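Local coordinates for protein butyryl-CoA dehydrogenase (Marinomonas mediterranea, PDB 6CXT) that belongs to the acyl-CoA dehydrogenase family of flavoproteins and binds flavin-adenine dinucleotide in a fold with helical N- and C-terminal domains and a beta middle domain, at residues Glu72-Gly75 and Gln76-Asp80; Val251-Met254 and Gln255-Leu258. All blocks are in the same frame, centred on the assembly; numbering follows the deposited sequence.

How the contacts relate
The end of one helix with the turn after it, and two turns inside another helix, show how a helix end can be joined to the flank of another. Contact 1 comes first along the chain, at the close of helix 64-77 in the N-terminal acyl-CoA dehydrogenase domain; contact 2 lies within helix 248-267 of the C-terminal domain. Although far apart in sequence, their centres are about 8 Å apart, on the same side of the chain's centre. The join has a polar part, Arg256 NH1 2.9 Å from Gln76 O in a probable hydrogen bond, and a packing part, the Gln76 and Gln255 side chains. The two helical domains are thereby tied directly to each other.

Contact 1. Residues Glu72-Gly75 and Gln76-Asp80; sequences EGLG and QSCTD. With EDO (1,2-ethanediol), chain E.
Leu74 and Cys78 meet on the buried side of a helix that is coming to its end. One methyl branch of the leucine, CD2, lies 4.0 Å from Cys78 SG. The sulfur is brought there by a first torsion that sets it anti to its own carbonyl carbon (chi1 -59°), and it also sits near Leu74 O. That carbonyl accepts a bond from Cys78 N at 2.8 Å (N-H...O angle 156°) and a weak one from Ser77 N; Cys78 itself has already left helical backbone angles. The preceding bond of the helix runs from Ser77 N to Gly73 O, while the serine hydroxyl, near Gly73 O, is hydrogen-bonded to Ala16 O of helix 7-19.

The other flank is looser: buried Glu72 and partly exposed Gln76 do not touch at their ends, and one water bridges them, donating to Glu72 OE2 at 2.7 Å and to Gln76 OE1 at 3.1 Å. A second water joins Gly75 O, at 2.8 Å, to Cys78 O, bridging the turn where the helix ends. Beyond it, Asp80 N-caps the next helix through Leu83 N, and its OD1 also accepts a bond from O1 of 1,2-ethanediol, probably from the crystallisation liquor, at 2.6 Å.

Leu74 faces helices 7-19 and 81-101; Glu72 is salt-bridged to Arg296 and hydrogen-bonded to Tyr300 of helix 279-306, and Gln76 touches helices 248-267 and 7-19.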
loop_
_atom_site.group_PDB
_atom_site.type_symbol
_atom_site.label_atom_id
_atom_site.label_comp_id
_atom_site.label_asym_id
_atom_site.label_seq_id
_atom_site.Cartn_x
_atom_site.Cartn_y
_atom_site.Cartn_z
ATOM N N GLU B 72 -3.171 13.333 24.606
ATOM C CA GLU B 72 -2.865 13.727 23.221
ATOM C C GLU B 72 -2.091 15.013 23.220
ATOM O O GLU B 72 -1.085 15.134 22.496
ATOM C CB GLU B 72 -4.159 13.925 22.445
ATOM C CG GLU B 72 -3.931 14.350 20.999
ATOM C CD GLU B 72 -5.241 14.731 20.298
ATOM O OE1 GLU B 72 -6.342 14.452 20.838
ATOM O OE2 GLU B 72 -5.169 15.352 19.207
ATOM N N GLY B 73 -2.562 15.999 24.015
ATOM C CA GLY B 73 -1.861 17.280 24.113
ATOM C C GLY B 73 -0.421 17.100 24.561
ATOM O O GLY B 73 0.526 17.709 24.013
ATOM N N LEU B 74 -0.229 16.248 25.557
ATOM C CA LEU B 74 1.159 15.988 26.028
ATOM C C LEU B 74 1.982 15.299 24.939
ATOM O O LEU B 74 3.147 15.621 24.776
ATOM C CB LEU B 74 1.183 15.125 27.307
ATOM C CG LEU B 74 0.587 15.813 28.569
ATOM C CD1 LEU B 74 0.396 14.837 29.730
ATOM C CD2 LEU B 74 1.515 16.974 28.969
ATOM N N GLY B 75 1.364 14.361 24.213
ATOM C CA GLY B 75 2.081 13.630 23.129
ATOM C C GLY B 75 2.501 14.614 22.060
ATOM O O GLY B 75 3.540 14.409 21.419
ATOM N N GLN B 76 1.698 15.678 21.877
ATOM C CA GLN B 76 2.059 16.738 20.899
ATOM C C GLN B 76 3.209 17.644 21.388
ATOM O O GLN B 76 4.155 17.956 20.620
ATOM C CB GLN B 76 0.795 17.557 20.473
ATOM C CG GLN B 76 1.077 18.515 19.325
ATOM C CD GLN B 76 -0.173 19.287 18.913
ATOM O OE1 GLN B 76 -1.275 18.782 18.981
ATOM N NE2 GLN B 76 0.018 20.496 18.446
ATOM N N SER B 77 3.193 18.025 22.659
ATOM C CA SER B 77 4.137 19.063 23.073
ATOM C C SER B 77 5.403 18.480 23.701
ATOM O O SER B 77 6.400 19.170 23.737
ATOM C CB SER B 77 3.460 20.013 24.042
ATOM O OG SER B 77 3.086 19.315 25.202
ATOM N N CYS B 78 5.345 17.255 24.243
ATOM C CA CYS B 78 6.516 16.657 24.939
ATOM C C CYS B 78 7.264 15.837 23.927
ATOM O O CYS B 78 6.727 14.838 23.456
ATOM C CB CYS B 78 6.136 15.729 26.117
ATOM S SG CYS B 78 5.184 16.512 27.432
ATOM N N THR B 79 8.492 16.215 23.603
ATOM C CA THR B 79 9.199 15.391 22.625
ATOM C C THR B 79 9.691 14.056 23.147
ATOM O O THR B 79 10.025 13.192 22.361
ATOM C CB THR B 79 10.383 16.107 22.018
ATOM O OG1 THR B 79 11.139 16.655 23.096
ATOM C CG2 THR B 79 9.868 17.211 20.999
ATOM N N ASP B 80 9.745 13.886 24.464
ATOM C CA ASP B 80 10.166 12.567 24.990
ATOM C C ASP B 80 8.959 11.622 25.032
ATOM O O ASP B 80 8.292 11.405 26.051
ATOM C CB ASP B 80 10.809 12.712 26.370
ATOM C CG ASP B 80 11.507 11.441 26.799
ATOM O OD1 ASP B 80 11.263 10.358 26.185
ATOM O OD2 ASP B 80 12.278 11.528 27.773
HETATM C C1 EDO E . 13.045 8.611 23.958
HETATM O O1 EDO E . 12.360 8.234 25.162
HETATM C C2 EDO E . 12.238 9.534 23.010
HETATM O O2 EDO E . 11.048 8.786 22.669
HETATM O O HOH W 1 -2.794 16.115 18.292
HETATM O O HOH W 2 5.685 12.713 22.071
#

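Contact 2. Residues Val251-Met254 and Gln255-Leu258; sequences VGAM and QRDL
Arg256 folds back along its own helix so that its guanidinium lies with one face over Ala253 CA. Its NH2 comes within 3.8 Å of Ala253 CB, a plain van der Waals approach beside the small methyl. The chain starts out extended and then bends at chi3 (59°), which swings the charged end back toward the preceding turn, where NH1 meets the carbonyl end of helix 64-77, at Gln76 O.

Asp257 follows Arg256 but departs on another side, its CG 3.6 Å from Ala253 O; that carbonyl accepts the nearly straight bond from Asp257 N (3.0 Å, 171°). Both carboxylate oxygens are held, OD1 by Ser352 OG and OD2 by Ser330 OG, which should fix the rotation of the buried group. Met254 points away from the turn that follows, into Phe327 and Ala326 of helix 313-338. Gln255, bent at chi2 (61°), leads its amide away from the preceding turn; OE1 bonds to Arg296 NH2 and NE2 to Asn259 OD1.

With side chains fanned out in this way around regular i to i+4 backbone bonds, these two turns exemplify a helix of the C-terminal helical bundle of the acyl-CoA dehydrogenase fold, packed against helices 279-306 and 313-338 and against helix 64-77 of the N-terminal domain.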
loop_
_atom_site.group_PDB
_atom_site.type_symbol
_atom_site.label_atom_id
_atom_site.label_comp_id
_atom_site.label_asym_id
_atom_site.label_seq_id
_atom_site.Cartn_x
_atom_site.Cartn_y
_atom_site.Cartn_z
ATOM N N VAL B 251 -1.009 9.980 18.656
ATOM C CA VAL B 251 -1.827 10.912 17.876
ATOM C C VAL B 251 -1.246 12.333 18.055
ATOM O O VAL B 251 -1.041 13.061 17.072
ATOM C CB VAL B 251 -3.310 10.892 18.328
ATOM C CG1 VAL B 251 -4.101 12.046 17.695
ATOM C CG2 VAL B 251 -3.969 9.541 17.972
ATOM N N GLY B 252 -0.939 12.731 19.288
ATOM C CA GLY B 252 -0.216 13.992 19.495
ATOM C C GLY B 252 1.144 14.016 18.788
ATOM O O GLY B 252 1.496 15.020 18.105
ATOM N N ALA B 253 1.929 12.937 18.919
ATOM C CA ALA B 253 3.227 12.912 18.267
ATOM C C ALA B 253 3.068 13.097 16.722
ATOM O O ALA B 253 3.895 13.766 16.086
ATOM C CB ALA B 253 3.998 11.631 18.585
ATOM N N MET B 254 2.026 12.527 16.150
ATOM C CA MET B 254 1.786 12.635 14.692
ATOM C C MET B 254 1.391 14.074 14.313
ATOM O O MET B 254 1.764 14.511 13.249
ATOM C CB MET B 254 0.698 11.635 14.226
ATOM C CG MET B 254 1.333 10.227 14.125
ATOM S SD MET B 254 0.090 9.137 13.418
ATOM C CE MET B 254 -1.015 8.832 14.814
ATOM N N GLN B 255 0.639 14.765 15.157
ATOM C CA GLN B 255 0.304 16.210 14.886
ATOM C C GLN B 255 1.601 16.995 14.802
ATOM O O GLN B 255 1.806 17.795 13.873
ATOM C CB GLN B 255 -0.623 16.810 15.970
ATOM C CG GLN B 255 -1.057 18.255 15.622
ATOM C CD GLN B 255 -1.845 18.312 14.302
ATOM O OE1 GLN B 255 -2.913 17.709 14.193
ATOM N NE2 GLN B 255 -1.328 19.033 13.298
ATOM N N ARG B 256 2.539 16.683 15.699
ATOM C CA ARG B 256 3.862 17.299 15.671
ATOM C C ARG B 256 4.658 16.987 14.399
ATOM O O ARG B 256 5.192 17.907 13.768
ATOM C CB ARG B 256 4.700 16.979 16.933
ATOM C CG ARG B 256 6.104 17.629 16.855
ATOM C CD ARG B 256 6.991 17.359 18.110
ATOM N NE ARG B 256 7.191 15.916 18.316
ATOM C CZ ARG B 256 6.698 15.203 19.338
ATOM N NH1 ARG B 256 5.969 15.774 20.326
ATOM N NH2 ARG B 256 6.989 13.901 19.407
ATOM N N ASP B 257 4.760 15.710 14.028
ATOM C CA ASP B 257 5.334 15.322 12.747
ATOM C C ASP B 257 4.738 16.130 11.578
ATOM O O ASP B 257 5.470 16.643 10.724
ATOM C CB ASP B 257 5.049 13.826 12.427
ATOM C CG ASP B 257 5.942 12.844 13.231
ATOM O OD1 ASP B 257 6.942 13.291 13.886
ATOM O OD2 ASP B 257 5.652 11.597 13.150
ATOM N N LEU B 258 3.427 16.196 11.536
ATOM C CA LEU B 258 2.725 16.877 10.435
ATOM C C LEU B 258 3.067 18.380 10.405
ATOM O O LEU B 258 3.401 18.912 9.353
ATOM C CB LEU B 258 1.232 16.670 10.565
ATOM C CG LEU B 258 0.341 17.383 9.536
ATOM C CD1 LEU B 258 0.713 16.920 8.114
ATOM C CD2 LEU B 258 -1.136 17.053 9.813
#